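Local coordinates for protein sugar ABC transporter (Agrobacterium radiobacter, PDB 4RXT) that binds a pentose sugar, arabinopyranose, between its two lobes and probably delivers it to an ABC-type sugar transporter, at residues A205-A213 with F235-L244. Residues are numbered along the deposited sequence; the frame is centred on the assembly and turned at random.
Sequences AQGVGQAIA and FLKSGAIAGL
Residues 205-213 of helix 202-214 meet the last turn of helix 230-238 and the loop that leads from it into strand 243-246, the backbones coming nearest where the CA atoms of Ala213 and Ala240 lie 5.2 Å apart. Phe235 carries much of the contact. With CG anti to its carbonyl carbon (chi1 -68°), it lays one ring face on the bare backbone of Gly209, whose C atom sits 3.6 Å above the ring plane, offset toward the rim. Glycine suits this position because a CB there would run into the ring at CD2 and press on Ile241 CD1. Gln210 arches past the rim: its chain bends at chi2 (72°), bringing OE1 in plane at the ring edge, 3.4 Å from Phe235 CZ, with the amide turned 72° from the ring. Gln210 NE2 hydrogen-bonds to OE2 of Glu214, one turn on in the same helix, which helps to orient the amide. Toward the C-terminal end of 205-213, two alanines allow close approach: Ala213 CB touches Phe235 CE1 and lies 3.9 Å from Ala240 CB. Ile212 sends its CG2 branch to within 3.6 Å of Ala240 O. Toward the N-terminal end, CD1 of Ile241, ending an extended chain, lies 3.6 Å from Ala205 O and also near Ala205 CB, which touches Leu244 CD2 as well; the small alanine lets both branched side chains approach the helix. Gly239, with positive phi, ends helix 230-238 and turns the chain so that Ala240 points its CB at helix 202-214. This largely apolar packing joins consecutive beta-alpha units within one lobe of a periplasmic binding protein fold. Val223 of strand 222-226 touches both Ile212 and Ile241; helix 177-190 flanks helix 202-214, and strand 243-246 continues the sheet between strands 222-226 and 278-280.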
loop_
_atom_site.group_PDB
_atom_site.type_symbol
_atom_site.label_atom_id
_atom_site.label_comp_id
_atom_site.label_asym_id
_atom_site.label_seq_id
_atom_site.Cartn_x
_atom_site.Cartn_y
_atom_site.Cartn_z
ATOM N N ALA A 205 -7.138 6.805 -2.481
ATOM C CA ALA A 205 -6.881 8.224 -2.166
ATOM C C ALA A 205 -7.035 9.158 -3.383
ATOM O O ALA A 205 -7.599 10.234 -3.276
ATOM C CB ALA A 205 -5.503 8.378 -1.566
ATOM N N GLN A 206 -6.543 8.715 -4.520
ATOM C CA GLN A 206 -6.702 9.499 -5.768
ATOM C C GLN A 206 -8.168 9.707 -6.070
ATOM O O GLN A 206 -8.604 10.817 -6.305
ATOM C CB GLN A 206 -6.040 8.765 -6.941
ATOM C CG GLN A 206 -4.517 8.662 -6.874
ATOM C CD GLN A 206 -3.943 7.627 -7.841
ATOM O OE1 GLN A 206 -4.635 6.699 -8.301
ATOM N NE2 GLN A 206 -2.682 7.800 -8.183
ATOM N N GLY A 207 -8.920 8.628 -6.154
ATOM C CA GLY A 207 -10.333 8.700 -6.502
ATOM C C GLY A 207 -11.233 9.402 -5.505
ATOM O O GLY A 207 -12.081 10.223 -5.865
ATOM N N VAL A 208 -11.062 9.073 -4.227
ATOM C CA VAL A 208 -11.856 9.712 -3.173
ATOM C C VAL A 208 -11.495 11.204 -3.040
ATOM O O VAL A 208 -12.382 12.072 -2.928
ATOM C CB VAL A 208 -11.660 8.986 -1.828
ATOM C CG1 VAL A 208 -12.313 9.740 -0.667
ATOM C CG2 VAL A 208 -12.225 7.591 -1.960
ATOM N N GLY A 209 -10.201 11.505 -3.057
ATOM C CA GLY A 209 -9.766 12.879 -3.017
ATOM C C GLY A 209 -10.363 13.660 -4.170
ATOM O O GLY A 209 -10.807 14.816 -3.978
ATOM N N GLN A 210 -10.344 13.063 -5.360
ATOM C CA GLN A 210 -10.893 13.701 -6.578
ATOM C C GLN A 210 -12.370 14.030 -6.366
ATOM O O GLN A 210 -12.842 15.099 -6.696
ATOM C CB GLN A 210 -10.678 12.836 -7.816
ATOM C CG GLN A 210 -10.956 13.505 -9.161
ATOM C CD GLN A 210 -9.923 14.541 -9.567
ATOM O OE1 GLN A 210 -8.717 14.278 -9.554
ATOM N NE2 GLN A 210 -10.392 15.698 -9.978
ATOM N N ALA A 211 -13.125 13.092 -5.809
ATOM C CA ALA A 211 -14.554 13.322 -5.543
ATOM C C ALA A 211 -14.799 14.509 -4.588
ATOM O O ALA A 211 -15.695 15.365 -4.799
ATOM C CB ALA A 211 -15.207 12.062 -4.939
ATOM N N ILE A 212 -13.999 14.554 -3.518
ATOM C CA ILE A 212 -14.108 15.646 -2.569
ATOM C C ILE A 212 -13.681 16.997 -3.179
ATOM O O ILE A 212 -14.391 17.996 -2.998
ATOM C CB ILE A 212 -13.295 15.328 -1.300
ATOM C CG1 ILE A 212 -13.888 14.080 -0.580
ATOM C CG2 ILE A 212 -13.284 16.503 -0.320
ATOM C CD1 ILE A 212 -15.397 14.032 -0.406
ATOM N N ALA A 213 -12.567 17.012 -3.913
ATOM C CA ALA A 213 -12.072 18.250 -4.593
ATOM C C ALA A 213 -13.117 18.778 -5.587
ATOM O O ALA A 213 -13.465 19.988 -5.590
ATOM C CB ALA A 213 -10.768 17.974 -5.334
ATOM N N PHE A 235 -3.953 17.422 -3.270
ATOM C CA PHE A 235 -5.180 17.378 -2.459
ATOM C C PHE A 235 -4.872 17.641 -0.979
ATOM O O PHE A 235 -5.678 18.247 -0.266
ATOM C CB PHE A 235 -5.866 15.993 -2.563
ATOM C CG PHE A 235 -6.449 15.675 -3.941
ATOM C CD1 PHE A 235 -6.916 16.687 -4.784
ATOM C CD2 PHE A 235 -6.540 14.390 -4.357
ATOM C CE1 PHE A 235 -7.427 16.399 -6.037
ATOM C CE2 PHE A 235 -7.075 14.077 -5.580
ATOM C CZ PHE A 235 -7.527 15.067 -6.435
ATOM N N LEU A 236 -3.715 17.177 -0.512
ATOM C CA LEU A 236 -3.308 17.468 0.870
ATOM C C LEU A 236 -3.132 18.991 1.097
ATOM O O LEU A 236 -3.595 19.585 2.063
ATOM C CB LEU A 236 -2.033 16.705 1.196
ATOM C CG LEU A 236 -1.629 16.731 2.667
ATOM C CD1 LEU A 236 -2.679 16.011 3.491
ATOM C CD2 LEU A 236 -0.285 16.056 2.877
ATOM N N LYS A 237 -2.552 19.642 0.112
ATOM C CA LYS A 237 -2.328 21.070 0.224
ATOM C C LYS A 237 -3.623 21.855 0.044
ATOM O O LYS A 237 -3.828 22.891 0.699
ATOM C CB LYS A 237 -1.304 21.463 -0.803
ATOM C CG LYS A 237 0.061 20.980 -0.400
ATOM C CD LYS A 237 1.151 21.617 -1.214
ATOM C CE LYS A 237 1.167 21.133 -2.653
ATOM N NZ LYS A 237 2.536 21.263 -3.234
ATOM N N SER A 238 -4.484 21.372 -0.856
ATOM C CA SER A 238 -5.721 22.083 -1.173
ATOM C C SER A 238 -6.757 21.901 -0.065
ATOM O O SER A 238 -7.701 22.688 0.037
ATOM C CB SER A 238 -6.321 21.627 -2.503
ATOM O OG SER A 238 -7.008 20.374 -2.380
ATOM N N GLY A 239 -6.582 20.842 0.737
ATOM C CA GLY A 239 -7.499 20.492 1.803
ATOM C C GLY A 239 -8.488 19.403 1.441
ATOM O O GLY A 239 -9.260 18.973 2.283
ATOM N N ALA A 240 -8.473 18.944 0.193
ATOM C CA ALA A 240 -9.379 17.828 -0.195
ATOM C C ALA A 240 -9.068 16.517 0.496
ATOM O O ALA A 240 -9.945 15.690 0.631
ATOM C CB ALA A 240 -9.408 17.611 -1.700
ATOM N N ILE A 241 -7.807 16.344 0.886
ATOM C CA ILE A 241 -7.362 15.234 1.723
ATOM C C ILE A 241 -6.814 15.829 3.014
ATOM O O ILE A 241 -6.093 16.822 2.975
ATOM C CB ILE A 241 -6.354 14.297 1.035
ATOM C CG1 ILE A 241 -7.061 13.523 -0.070
ATOM C CG2 ILE A 241 -5.706 13.357 2.072
ATOM C CD1 ILE A 241 -6.183 12.556 -0.844
ATOM N N ALA A 242 -7.172 15.250 4.168
ATOM C CA ALA A 242 -6.750 15.725 5.477
ATOM C C ALA A 242 -5.423 15.134 5.936
ATOM O O ALA A 242 -4.675 15.746 6.733
ATOM C CB ALA A 242 -7.831 15.439 6.512
ATOM N N GLY A 243 -5.140 13.924 5.466
ATOM C CA GLY A 243 -3.922 13.229 5.853
ATOM C C GLY A 243 -3.663 12.080 4.936
ATOM O O GLY A 243 -4.614 11.520 4.389
ATOM N N LEU A 244 -2.380 11.721 4.814
ATOM C CA LEU A 244 -1.947 10.547 4.068
ATOM C C LEU A 244 -0.990 9.753 4.902
ATOM O O LEU A 244 0.029 10.300 5.375
ATOM C CB LEU A 244 -1.193 10.953 2.795
ATOM C CG LEU A 244 -2.027 11.674 1.732
ATOM C CD1 LEU A 244 -1.129 12.347 0.702
ATOM C CD2 LEU A 244 -3.031 10.748 1.045
#